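Local coordinates for Phenylalanine/tyrosine ammonia-lyase (Rhodosporidium toruloides, PDB 1Y2M), which catalyses the non-oxidative deamination of L-phenylalanine and L-tyrosine to trans-cinnamic acid and p-coumaric acid, the commitment step of phenylpropanoid pathways, at residues B[60-65]-B[172-177]; B[229-234]-B[244-249]; B[306-311]-B[340-345]; B[479-484]-B[518-523]; B[599-604]-B[623-628]. All blocks are in the same frame, centred on the assembly; numbering follows the deposited sequence.

Contact 1: residues B[60-65]-B[172-177]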
# COMPACT_ATOMS: atom_id res chain seq x y z
N LEU B 60 39.03 10.67 11.19
CA LEU B 60 38.52 9.37 10.78
C LEU B 60 39.41 8.87 9.67
O LEU B 60 39.39 9.42 8.57
CB LEU B 60 37.08 9.48 10.32
CG LEU B 60 36.45 8.21 9.74
CD1 LEU B 60 36.48 7.03 10.74
CD2 LEU B 60 35.01 8.47 9.26
N GLU B 61 40.17 7.83 9.97
CA GLU B 61 41.08 7.20 9.03
C GLU B 61 40.41 6.03 8.32
O GLU B 61 39.99 5.05 8.95
CB GLU B 61 42.33 6.70 9.75
CG GLU B 61 43.34 7.82 10.02
CD GLU B 61 44.74 7.29 10.35
OE1 GLU B 61 44.84 6.69 11.44
OE2 GLU B 61 45.72 7.47 9.55
N LEU B 62 40.25 6.15 7.02
CA LEU B 62 39.54 5.16 6.21
C LEU B 62 40.51 4.12 5.65
O LEU B 62 41.51 4.45 5.00
CB LEU B 62 38.83 5.84 5.05
CG LEU B 62 37.79 6.86 5.47
CD1 LEU B 62 37.17 7.53 4.26
CD2 LEU B 62 36.75 6.21 6.39
N ASP B 63 40.22 2.85 5.95
CA ASP B 63 41.08 1.77 5.53
C ASP B 63 40.37 0.70 4.71
O ASP B 63 40.98 -0.30 4.39
CB ASP B 63 41.81 1.14 6.73
CG ASP B 63 40.87 0.50 7.75
OD1 ASP B 63 39.84 -0.05 7.36
OD2 ASP B 63 41.16 0.53 8.95
N GLY B 64 39.10 0.92 4.37
CA GLY B 64 38.34 -0.04 3.56
C GLY B 64 37.56 -1.10 4.36
O GLY B 64 36.72 -1.80 3.80
N TYR B 65 37.80 -1.22 5.66
CA TYR B 65 37.25 -2.34 6.47
C TYR B 65 36.70 -1.95 7.86
O TYR B 65 35.79 -2.62 8.36
CB TYR B 65 38.32 -3.44 6.65
CG TYR B 65 38.70 -4.12 5.38
CD1 TYR B 65 38.13 -5.34 5.02
CD2 TYR B 65 39.62 -3.54 4.51
CE1 TYR B 65 38.48 -5.97 3.81
CE2 TYR B 65 39.94 -4.13 3.30
CZ TYR B 65 39.36 -5.33 2.95
OH TYR B 65 39.69 -5.87 1.75
N ARG B 172 32.02 6.50 -0.10
CA ARG B 172 32.61 6.32 -1.43
C ARG B 172 34.13 6.16 -1.31
O ARG B 172 34.70 5.25 -1.91
CB ARG B 172 32.29 7.50 -2.35
CG ARG B 172 33.01 7.44 -3.68
CD ARG B 172 33.16 5.96 -4.11
NE ARG B 172 32.21 5.65 -5.07
CZ ARG B 172 31.80 4.46 -5.48
NH1 ARG B 172 32.21 3.27 -5.02
NH2 ARG B 172 30.91 4.50 -6.41
N VAL B 173 34.78 7.02 -0.53
CA VAL B 173 36.22 6.91 -0.34
C VAL B 173 36.59 5.55 0.27
O VAL B 173 37.50 4.87 -0.20
CB VAL B 173 36.81 8.06 0.51
CG1 VAL B 173 38.25 7.81 0.86
CG2 VAL B 173 36.65 9.40 -0.24
N ASN B 174 35.90 5.20 1.35
CA ASN B 174 36.22 3.96 2.02
C ASN B 174 36.13 2.80 1.05
O ASN B 174 37.01 1.96 1.04
CB ASN B 174 35.28 3.73 3.19
CG ASN B 174 35.71 2.57 4.09
OD1 ASN B 174 36.71 2.66 4.78
ND2 ASN B 174 34.92 1.49 4.09
N SER B 175 35.07 2.78 0.25
CA SER B 175 34.82 1.65 -0.67
C SER B 175 35.86 1.53 -1.79
O SER B 175 36.07 0.44 -2.37
CB SER B 175 33.42 1.71 -1.29
OG SER B 175 33.29 2.81 -2.17
N LEU B 176 36.54 2.63 -2.07
CA LEU B 176 37.64 2.63 -3.07
C LEU B 176 39.04 2.40 -2.49
O LEU B 176 39.98 2.15 -3.26
CB LEU B 176 37.61 3.95 -3.86
CG LEU B 176 36.33 4.19 -4.68
CD1 LEU B 176 36.32 5.58 -5.24
CD2 LEU B 176 36.12 3.18 -5.81
N THR B 177 39.19 2.45 -1.15
CA THR B 177 40.48 2.21 -0.53
C THR B 177 40.79 0.72 -0.52
O THR B 177 41.90 0.32 -0.19
CB THR B 177 40.60 2.70 0.92
OG1 THR B 177 39.73 1.93 1.75
CG2 THR B 177 40.27 4.16 1.01
O HOH W 1 37.70 2.19 7.23
O HOH W 2 42.07 -1.39 2.15
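Asn174 of helix 162-176 reaches across to the turn at Gly64, and its side chain can be followed outward atom by atom. CB leads to CG, which is set anti to the backbone N (chi1 -170°); Asn174 CG comes to lie 3.7 Å from Gly64 CA. At the tip the amide divides its work. Asn174 OD1 accepts the hydrogen bond of Gly64 N at 3.0 Å, with the donor standing well above the carbonyl plane of the amide, and it takes a second proton from water 1, which also links Asp63 N and Asp63 OD1. ND2 lies beside the Gly64 carbonyl and makes a weak hydrogen bond to Gly391 O. The grip falls just past the end of strand 60-62, which pairs in parallel with strand 82-84, where the chain leaves it through an Asx turn: Asp63 OD1 accepts from Tyr65 N at 2.9 Å, while Asp63 OD2 bonds Ser66 OG. Leu62, the last residue of the strand, packs CD1 on Val173 CG1 at 3.6 Å, the two side chains roughly perpendicular. Thr177 OG1 bonds Asn174 O at 2.8 Å, and water 2 joins Asp63 O to Thr177 O.

Contact 2: residues B[229-234]-B[244-249]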
# COMPACT_ATOMS: atom_id res chain seq x y z
N PRO B 229 32.11 22.39 -15.74
CA PRO B 229 31.69 23.80 -15.78
C PRO B 229 30.31 24.16 -15.24
O PRO B 229 30.05 25.34 -14.94
CB PRO B 229 31.71 24.14 -17.27
CG PRO B 229 32.47 23.07 -17.94
CD PRO B 229 32.44 21.85 -17.07
N ASP B 230 29.43 23.18 -15.15
CA ASP B 230 28.04 23.38 -14.69
C ASP B 230 27.80 22.70 -13.36
O ASP B 230 26.66 22.52 -12.97
CB ASP B 230 27.05 22.83 -15.75
CG ASP B 230 25.64 23.31 -15.54
OD1 ASP B 230 25.44 24.39 -14.95
OD2 ASP B 230 24.71 22.60 -15.97
N SER B 231 28.86 22.34 -12.66
CA SER B 231 28.74 21.75 -11.33
C SER B 231 28.72 22.82 -10.23
O SER B 231 29.55 23.73 -10.22
CB SER B 231 29.87 20.74 -11.11
OG SER B 231 30.05 20.48 -9.74
N LYS B 232 27.74 22.71 -9.32
CA LYS B 232 27.58 23.66 -8.20
C LYS B 232 27.87 22.97 -6.87
O LYS B 232 27.57 21.79 -6.69
CB LYS B 232 26.17 24.27 -8.18
CG LYS B 232 25.48 24.39 -9.56
CD LYS B 232 25.76 25.63 -10.33
CE LYS B 232 24.83 25.68 -11.58
NZ LYS B 232 24.73 27.07 -12.22
N VAL B 233 28.44 23.72 -5.93
CA VAL B 233 28.75 23.19 -4.61
C VAL B 233 28.38 24.20 -3.56
O VAL B 233 28.30 25.39 -3.83
CB VAL B 233 30.27 22.82 -4.50
CG1 VAL B 233 30.64 21.80 -5.57
CG2 VAL B 233 31.12 24.10 -4.61
N HIS B 234 28.13 23.71 -2.35
CA HIS B 234 27.78 24.53 -1.20
C HIS B 234 29.05 24.64 -0.32
O HIS B 234 29.75 23.66 -0.10
CB HIS B 234 26.66 23.86 -0.44
CG HIS B 234 26.35 24.49 0.88
ND1 HIS B 234 27.14 24.30 2.00
CD2 HIS B 234 25.29 25.22 1.28
CE1 HIS B 234 26.60 24.95 3.02
NE2 HIS B 234 25.47 25.51 2.61
N LEU B 244 28.40 28.01 -5.22
CA LEU B 244 29.33 28.44 -6.22
C LEU B 244 29.60 27.34 -7.26
O LEU B 244 29.33 26.15 -7.03
CB LEU B 244 30.66 28.75 -5.53
CG LEU B 244 30.70 29.70 -4.35
CD1 LEU B 244 32.07 29.75 -3.75
CD2 LEU B 244 30.26 31.09 -4.80
N TYR B 245 30.11 27.72 -8.40
CA TYR B 245 30.62 26.72 -9.31
C TYR B 245 31.75 25.97 -8.63
O TYR B 245 32.52 26.54 -7.83
CB TYR B 245 31.05 27.32 -10.63
CG TYR B 245 29.86 27.70 -11.44
CD1 TYR B 245 29.15 26.74 -12.18
CD2 TYR B 245 29.40 29.02 -11.46
CE1 TYR B 245 27.98 27.10 -12.90
CE2 TYR B 245 28.26 29.39 -12.17
CZ TYR B 245 27.57 28.44 -12.90
OH TYR B 245 26.44 28.82 -13.63
N ALA B 246 31.87 24.68 -8.96
CA ALA B 246 32.87 23.83 -8.31
C ALA B 246 34.27 24.42 -8.43
O ALA B 246 35.01 24.43 -7.45
CB ALA B 246 32.86 22.45 -8.85
N ARG B 247 34.64 24.89 -9.63
CA ARG B 247 36.00 25.49 -9.78
C ARG B 247 36.24 26.73 -8.93
O ARG B 247 37.30 26.90 -8.37
CB ARG B 247 36.30 25.77 -11.25
CG ARG B 247 36.57 24.49 -11.99
CD ARG B 247 36.94 24.76 -13.40
NE ARG B 247 37.26 23.50 -14.05
CZ ARG B 247 38.48 23.03 -14.26
NH1 ARG B 247 39.58 23.74 -13.98
NH2 ARG B 247 38.62 21.86 -14.84
N GLU B 248 35.23 27.59 -8.79
CA GLU B 248 35.33 28.74 -7.89
C GLU B 248 35.57 28.28 -6.45
O GLU B 248 36.46 28.83 -5.76
CB GLU B 248 34.07 29.58 -7.94
CG GLU B 248 33.81 30.17 -9.28
CD GLU B 248 32.43 30.84 -9.40
OE1 GLU B 248 31.44 30.50 -8.68
OE2 GLU B 248 32.33 31.69 -10.31
N ALA B 249 34.81 27.30 -5.99
CA ALA B 249 34.97 26.85 -4.62
C ALA B 249 36.35 26.25 -4.42
O ALA B 249 37.03 26.53 -3.43
CB ALA B 249 33.88 25.82 -4.24
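Strands 232-237 and 240-245 run antiparallel here, with Val233 and Leu244 a hydrogen-bonded pair (Val233 N to Leu244 O 2.8 Å, Leu244 N to Val233 O 3.0 Å) and Lys232 opposite Tyr245 a non-hydrogen-bonded one. The pairing outlasts the strand: Ala246 N, already in helix 246-252, donates to Ser231 O at 2.8 Å. Lys232 and Tyr245 extend alongside each other in the same direction. A bend at chi2 (-87°) lays the lysine chain along the ring, Lys232 CD 3.7 Å from Tyr245 CE1, and brings NZ to a weak hydrogen bond with Tyr245 OH. The same ammonium has a long salt bridge to Asp230 OD1, whose carboxylate is held more firmly through OD2 by Ser693 and Thr690 of the second subunit. Val233 packs on the helix with both branches: CG1 rests on Ala246 CB, and Val233 CG2 presses on Ala249 CB at 3.3 Å, tighter than usual for two carbons. Helix 215-225 also touches Val233, through Ala224. Tyr245 occupies the N-cap position, and its backbone N donates to Glu248 OE1 at 3.1 Å, met from above the carboxylate plane. The whole is a beta hairpin whose second strand runs straight into a helix, with Val233 packed against that helix's first turn.

Contact 3: residues B[306-311]-B[340-345]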
# COMPACT_ATOMS: atom_id res chain seq x y z
N GLY B 306 0.32 2.64 36.70
CA GLY B 306 0.17 1.31 36.18
C GLY B 306 1.15 0.32 36.76
O GLY B 306 1.86 0.62 37.72
N HIS B 307 1.18 -0.86 36.14
CA HIS B 307 1.90 -1.99 36.73
C HIS B 307 3.29 -2.17 36.14
O HIS B 307 3.48 -2.52 34.96
CB HIS B 307 1.12 -3.26 36.51
CG HIS B 307 -0.17 -3.30 37.26
ND1 HIS B 307 -1.38 -2.98 36.69
CD2 HIS B 307 -0.44 -3.69 38.53
CE1 HIS B 307 -2.34 -3.12 37.59
NE2 HIS B 307 -1.79 -3.55 38.72
N ALA B 308 4.30 -2.06 36.99
CA ALA B 308 5.65 -2.39 36.56
C ALA B 308 5.78 -3.91 36.34
O ALA B 308 6.73 -4.38 35.70
CB ALA B 308 6.62 -1.91 37.57
N GLY B 309 4.85 -4.69 36.90
CA GLY B 309 4.86 -6.16 36.82
C GLY B 309 4.87 -6.69 35.38
O GLY B 309 5.32 -7.79 35.14
N SER B 310 4.33 -5.91 34.44
CA SER B 310 4.32 -6.32 33.02
C SER B 310 5.71 -6.66 32.51
O SER B 310 5.85 -7.38 31.53
CB SER B 310 3.71 -5.25 32.12
OG SER B 310 2.38 -5.02 32.46
N PHE B 311 6.74 -6.11 33.16
CA PHE B 311 8.12 -6.18 32.65
C PHE B 311 9.00 -7.12 33.46
O PHE B 311 10.18 -7.11 33.30
CB PHE B 311 8.68 -4.76 32.62
CG PHE B 311 7.74 -3.80 31.99
CD1 PHE B 311 7.60 -3.80 30.62
CD2 PHE B 311 6.95 -2.96 32.73
CE1 PHE B 311 6.70 -3.01 30.02
CE2 PHE B 311 5.98 -2.19 32.12
CZ PHE B 311 5.88 -2.19 30.77
N ARG B 340 7.82 5.65 42.54
CA ARG B 340 6.74 5.62 43.51
C ARG B 340 5.42 5.92 42.85
O ARG B 340 4.41 6.00 43.53
CB ARG B 340 7.03 6.61 44.65
CG ARG B 340 8.26 6.24 45.48
CD ARG B 340 8.61 7.28 46.53
NE ARG B 340 7.51 7.53 47.46
CZ ARG B 340 7.25 8.69 48.07
NH1 ARG B 340 8.03 9.78 47.89
NH2 ARG B 340 6.20 8.76 48.87
N PHE B 341 5.39 6.02 41.53
CA PHE B 341 4.14 6.14 40.77
C PHE B 341 3.68 4.74 40.27
O PHE B 341 2.54 4.31 40.47
CB PHE B 341 4.31 7.00 39.53
CG PHE B 341 4.38 8.50 39.75
CD1 PHE B 341 3.35 9.21 40.38
CD2 PHE B 341 5.44 9.23 39.23
CE1 PHE B 341 3.39 10.58 40.49
CE2 PHE B 341 5.49 10.63 39.37
CZ PHE B 341 4.45 11.29 39.98
N ALA B 342 4.58 4.03 39.62
CA ALA B 342 4.28 2.67 39.13
C ALA B 342 4.15 1.74 40.32
O ALA B 342 4.87 1.88 41.33
CB ALA B 342 5.37 2.17 38.22
N VAL B 343 3.24 0.77 40.19
CA VAL B 343 3.02 -0.30 41.18
C VAL B 343 3.96 -1.47 40.92
O VAL B 343 4.05 -1.97 39.79
CB VAL B 343 1.56 -0.75 41.13
CG1 VAL B 343 1.28 -1.87 42.12
CG2 VAL B 343 0.65 0.46 41.39
N HIS B 344 4.68 -1.90 41.97
CA HIS B 344 5.72 -2.93 41.84
C HIS B 344 5.24 -4.34 42.21
O HIS B 344 4.55 -4.48 43.20
CB HIS B 344 6.93 -2.51 42.67
CG HIS B 344 7.57 -1.27 42.15
ND1 HIS B 344 8.41 -1.29 41.06
CD2 HIS B 344 7.40 0.03 42.48
CE1 HIS B 344 8.77 -0.04 40.77
NE2 HIS B 344 8.18 0.77 41.63
N HIS B 345 5.63 -5.35 41.41
CA HIS B 345 5.13 -6.74 41.60
C HIS B 345 5.49 -7.21 43.00
O HIS B 345 4.68 -7.83 43.68
CB HIS B 345 5.69 -7.71 40.50
CG HIS B 345 5.57 -9.17 40.86
ND1 HIS B 345 4.42 -9.90 40.65
CD2 HIS B 345 6.46 -10.03 41.42
CE1 HIS B 345 4.60 -11.14 41.05
NE2 HIS B 345 5.83 -11.24 41.55
O HOH W 3 2.94 -4.44 38.98
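The backbones of Gly306-Gly309 and Ala342-His345 run roughly the same way, their end-to-end directions 29° apart, and are joined by a single bridge between His307 and Val343. Val343 supplies both of its polar backbone atoms: its N donates to Gly306 O at 2.8 Å in a nearly straight bond, and its O accepts from Ala308 N at 2.8 Å. That carbonyl has a further partner in water 3, which in turn accepts from Gly309 N, so the link carries on as the chain curls into the 3-10 turn 308-311. Ala308 CB points at the other segment and sits 3.4 Å from Val343 O and 4.0 Å from His344 ND1; helix 323-336 closes on it through Leu336. The two loops follow helices 273-303 and 323-336, and the bridge ties them together close to the active site: the His307 side chain is about 3 Å from that of Gln360, a probable cinnamate-binding residue. Asp361 accepts from His307 N. His344 holds the N-cap position before helix 345-348, its NE2 bonded to Ser339 O. His345 brings CB to within 4.1 Å of Gly309 CA, while its ring leads away to stack on His408 of the third subunit.

Contact 4: residues B[479-484]-B[518-523]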
# COMPACT_ATOMS: atom_id res chain seq x y z
N SER B 479 -1.52 8.30 11.43
CA SER B 479 -2.08 7.97 10.11
C SER B 479 -1.02 8.16 9.04
O SER B 479 -0.84 7.32 8.16
CB SER B 479 -3.23 8.92 9.78
OG SER B 479 -4.32 8.76 10.69
N GLU B 480 -0.29 9.27 9.12
CA GLU B 480 0.75 9.56 8.13
C GLU B 480 1.86 8.50 8.11
O GLU B 480 2.25 8.04 7.03
CB GLU B 480 1.33 10.96 8.34
CG GLU B 480 2.29 11.31 7.24
CD GLU B 480 2.64 12.81 7.21
OE1 GLU B 480 1.88 13.63 7.82
OE2 GLU B 480 3.70 13.17 6.59
N LEU B 481 2.26 8.04 9.30
CA LEU B 481 3.18 6.92 9.38
C LEU B 481 2.68 5.67 8.68
O LEU B 481 3.45 4.93 8.05
CB LEU B 481 3.54 6.60 10.82
CG LEU B 481 4.45 7.62 11.49
CD1 LEU B 481 4.43 7.45 13.06
CD2 LEU B 481 5.87 7.55 10.95
N GLY B 482 1.37 5.37 8.81
CA GLY B 482 0.82 4.16 8.22
C GLY B 482 1.00 4.16 6.71
O GLY B 482 1.47 3.19 6.14
N HIS B 483 0.60 5.25 6.05
CA HIS B 483 0.74 5.32 4.59
C HIS B 483 2.20 5.28 4.18
O HIS B 483 2.55 4.65 3.18
CB HIS B 483 0.04 6.58 4.09
CG HIS B 483 0.31 6.91 2.68
ND1 HIS B 483 1.35 7.71 2.28
CD2 HIS B 483 -0.36 6.56 1.55
CE1 HIS B 483 1.32 7.83 0.96
NE2 HIS B 483 0.26 7.17 0.50
N LEU B 484 3.07 5.96 4.93
CA LEU B 484 4.50 5.97 4.59
C LEU B 484 5.04 4.54 4.53
O LEU B 484 5.94 4.26 3.74
CB LEU B 484 5.30 6.79 5.61
CG LEU B 484 5.33 8.28 5.25
CD1 LEU B 484 5.74 9.15 6.44
CD2 LEU B 484 6.31 8.51 4.07
N ASP B 518 10.93 11.63 10.87
CA ASP B 518 10.53 12.99 11.17
C ASP B 518 9.15 12.99 11.80
O ASP B 518 8.89 13.61 12.86
CB ASP B 518 10.52 13.81 9.88
CG ASP B 518 10.46 15.32 10.13
OD1 ASP B 518 10.98 15.83 11.18
OD2 ASP B 518 9.95 16.02 9.21
N VAL B 519 8.22 12.28 11.15
CA VAL B 519 6.85 12.19 11.69
C VAL B 519 6.81 11.54 13.03
O VAL B 519 6.06 11.99 13.93
CB VAL B 519 5.93 11.54 10.69
CG1 VAL B 519 4.52 11.38 11.22
CG2 VAL B 519 5.96 12.37 9.41
N LEU B 520 7.58 10.46 13.20
CA LEU B 520 7.62 9.79 14.51
C LEU B 520 8.19 10.76 15.54
O LEU B 520 7.76 10.73 16.69
CB LEU B 520 8.43 8.50 14.49
CG LEU B 520 8.41 7.66 15.78
CD1 LEU B 520 7.02 7.43 16.36
CD2 LEU B 520 9.06 6.29 15.61
N SER B 521 9.17 11.60 15.17
CA SER B 521 9.73 12.57 16.13
C SER B 521 8.67 13.55 16.58
O SER B 521 8.65 13.97 17.73
CB SER B 521 10.90 13.30 15.52
OG SER B 521 11.97 12.39 15.16
N LEU B 522 7.80 13.95 15.66
CA LEU B 522 6.70 14.86 16.05
C LEU B 522 5.78 14.16 17.05
O LEU B 522 5.36 14.76 18.05
CB LEU B 522 5.85 15.22 14.82
CG LEU B 522 6.51 16.11 13.75
CD1 LEU B 522 5.72 16.17 12.47
CD2 LEU B 522 6.71 17.50 14.31
N LEU B 523 5.44 12.91 16.77
CA LEU B 523 4.57 12.12 17.65
C LEU B 523 5.21 11.92 19.01
O LEU B 523 4.52 12.06 20.06
CB LEU B 523 4.24 10.79 16.97
CG LEU B 523 3.37 9.83 17.75
CD1 LEU B 523 2.11 10.41 18.23
CD2 LEU B 523 3.17 8.49 16.95
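Apolar packing carries most of this contact, with Leu481 and Val519 at its centre. The two side chains run antiparallel alongside each other, so that Leu481 CG touches Val519 CG1 at 3.8 Å and Leu481 CD2 lies 4.0 Å from Val519 CB. Leu481 CD1 is shared: it meets Leu520 CD1 and Leu523 CD2, each at 4.2 Å. Leu484, one turn further along, adds a looser touch of CD1 on Val519 CG2. The helices run antiparallel, and the axes of the two six-residue segments approach to 9.8 Å with a crossing angle of -159°; they belong to helix 468-484 and the very long helix 506-560, part of the central helical bundle of the PAL/histidase fold. Leu520 is backed by Leu429 and Ile432 of helix 416-443.

The polar element is Glu480. With CG anti to the backbone N (chi1 -174°) and the rest extended, its chain reaches across Val519 and lays Glu480 OE2 3.7 Å from Val519 CG2. That carboxylate belongs to the subunit interface: OE2 forms salt bridges with Arg512 and Arg206 of the second subunit, and OE1 with its Arg511. The three arginines would be expected to stabilise the buried charge and to offset the nearby Glu515 of the same chain, whose OE2 lies close to Glu480 OE2.

Contact 5: residues B[599-604]-B[623-628]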
# COMPACT_ATOMS: atom_id res chain seq x y z
N ASP B 599 -20.36 16.50 44.62
CA ASP B 599 -20.78 15.19 44.12
C ASP B 599 -20.17 14.01 44.91
O ASP B 599 -20.86 13.08 45.38
CB ASP B 599 -20.46 15.10 42.62
CG ASP B 599 -20.62 13.70 42.08
OD1 ASP B 599 -21.72 13.40 41.52
OD2 ASP B 599 -19.71 12.87 42.29
N ALA B 600 -18.87 14.07 45.12
CA ALA B 600 -18.17 12.99 45.83
C ALA B 600 -18.70 12.77 47.24
O ALA B 600 -18.97 11.63 47.68
CB ALA B 600 -16.70 13.27 45.88
N PHE B 601 -18.82 13.85 47.99
CA PHE B 601 -19.35 13.74 49.34
C PHE B 601 -20.83 13.47 49.43
O PHE B 601 -21.29 12.95 50.46
CB PHE B 601 -18.87 14.92 50.22
CG PHE B 601 -17.46 14.73 50.67
CD1 PHE B 601 -17.21 13.87 51.74
CD2 PHE B 601 -16.38 15.33 50.01
CE1 PHE B 601 -15.94 13.61 52.17
CE2 PHE B 601 -15.10 15.08 50.46
CZ PHE B 601 -14.87 14.21 51.55
N SER B 602 -21.59 13.81 48.39
CA SER B 602 -22.99 13.41 48.31
C SER B 602 -23.06 11.88 48.28
O SER B 602 -23.80 11.27 49.05
CB SER B 602 -23.68 13.99 47.10
OG SER B 602 -25.04 13.57 47.08
N PHE B 603 -22.25 11.30 47.40
CA PHE B 603 -22.16 9.85 47.33
C PHE B 603 -21.70 9.30 48.68
O PHE B 603 -22.33 8.38 49.24
CB PHE B 603 -21.22 9.45 46.20
CG PHE B 603 -21.46 8.08 45.61
CD1 PHE B 603 -22.21 7.11 46.25
CD2 PHE B 603 -20.92 7.77 44.40
CE1 PHE B 603 -22.42 5.83 45.65
CE2 PHE B 603 -21.11 6.52 43.83
CZ PHE B 603 -21.84 5.56 44.46
N ALA B 604 -20.65 9.90 49.26
CA ALA B 604 -20.19 9.43 50.58
C ALA B 604 -21.27 9.49 51.69
O ALA B 604 -21.34 8.64 52.61
CB ALA B 604 -18.91 10.15 51.03
N ASN B 623 -25.66 16.08 56.52
CA ASN B 623 -25.49 17.03 55.41
C ASN B 623 -24.40 18.06 55.73
O ASN B 623 -23.63 18.48 54.86
CB ASN B 623 -26.81 17.71 55.09
CG ASN B 623 -26.78 18.50 53.77
OD1 ASN B 623 -26.39 18.00 52.73
ND2 ASN B 623 -27.27 19.74 53.82
N ALA B 624 -24.35 18.46 57.00
CA ALA B 624 -23.32 19.42 57.46
C ALA B 624 -21.91 18.88 57.29
O ALA B 624 -21.02 19.60 56.87
CB ALA B 624 -23.56 19.78 58.90
N TRP B 625 -21.72 17.61 57.65
CA TRP B 625 -20.46 16.93 57.41
C TRP B 625 -20.11 16.96 55.92
O TRP B 625 -19.00 17.34 55.51
CB TRP B 625 -20.56 15.50 57.92
CG TRP B 625 -19.43 14.68 57.50
CD1 TRP B 625 -18.17 14.68 58.02
CD2 TRP B 625 -19.41 13.74 56.42
NE1 TRP B 625 -17.37 13.80 57.35
CE2 TRP B 625 -18.10 13.21 56.35
CE3 TRP B 625 -20.35 13.32 55.46
CZ2 TRP B 625 -17.73 12.26 55.42
CZ3 TRP B 625 -19.97 12.36 54.55
CH2 TRP B 625 -18.69 11.85 54.53
N LYS B 626 -21.08 16.55 55.09
CA LYS B 626 -20.92 16.55 53.64
C LYS B 626 -20.43 17.91 53.10
O LYS B 626 -19.51 18.00 52.29
CB LYS B 626 -22.26 16.13 52.99
CG LYS B 626 -22.27 16.15 51.47
CD LYS B 626 -22.63 17.51 50.89
CE LYS B 626 -22.91 17.42 49.39
NZ LYS B 626 -23.49 18.69 48.84
N VAL B 627 -21.08 18.97 53.55
CA VAL B 627 -20.74 20.30 53.07
C VAL B 627 -19.35 20.70 53.57
O VAL B 627 -18.49 21.20 52.80
CB VAL B 627 -21.83 21.32 53.45
CG1 VAL B 627 -21.35 22.72 53.15
CG2 VAL B 627 -23.12 21.03 52.67
N ALA B 628 -19.09 20.48 54.86
CA ALA B 628 -17.77 20.85 55.41
C ALA B 628 -16.68 20.05 54.73
O ALA B 628 -15.61 20.55 54.42
CB ALA B 628 -17.73 20.63 56.90
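Two torsions bring the rings of Phe601 and Trp625 together. Trp625 CG stands anti to its N (chi1 170°), which carries the indole toward the other helix, and Phe601 CG stands anti to its carbonyl carbon (chi1 -78°), which swings the phenyl out to meet it. The result is an offset edge-to-face pair: the edge of Phe601 is turned toward the face of the six-membered ring of Trp625, centroids 5.5 Å apart and planes at 81°. The closest atoms are Phe601 CD1 and Trp625 CH2, at 3.7 Å, and Phe601 CE1 lies 3.9 Å from Trp625 CZ2. Ala604, one turn on from Phe601, sets its CB against the indole edge, 3.9 Å from Trp625 CH2. Helices 593-611 and 619-646 form an antiparallel helical hairpin, far out on the elongated subunit, and the axes of the two six-residue segments approach to 9.0 Å; helix 506-560 lies against it, its Phe548 on Phe601 and its Leu555, Ile556, His559 and Phe560 around Trp625.

Lys626 works on the backbone side. Its chain bends at chi2 and lies over the chain of the opposing helix, where Lys626 CG lies 3.5 Å from Phe601 O. Further out, CE brushes the CB of Ser602. No hydrogen bond passes between the two segments, but the bend takes NZ on to His598 ND1, one turn before Ser602, and to a long, weak ion pair with Glu610 of the fourth subunit. Next to Ser602, Phe603 stacks on Phe603 of that subunit.

The five contacts follow one another along the chain, each closing before the next opens. Contacts 1 and 2 lie on the same side of the chain's centre, their centres about 25 Å apart; contacts 3 and 5 lie on the opposite side, their centres about 33 Å apart. Contact 4, whose centre is about 29 Å from that of contact 3 and 35 Å from that of contact 1, sits nearest the middle. Helix 506-560 runs through contact 4 and packs against contacts 3 and 5, joining core to far end. The centres of contacts 2 and 5 are about 80 Å apart, so the subunit is elongated. Contacts 2 and 4 meet the second subunit, contact 3 the third and contact 5 the fourth.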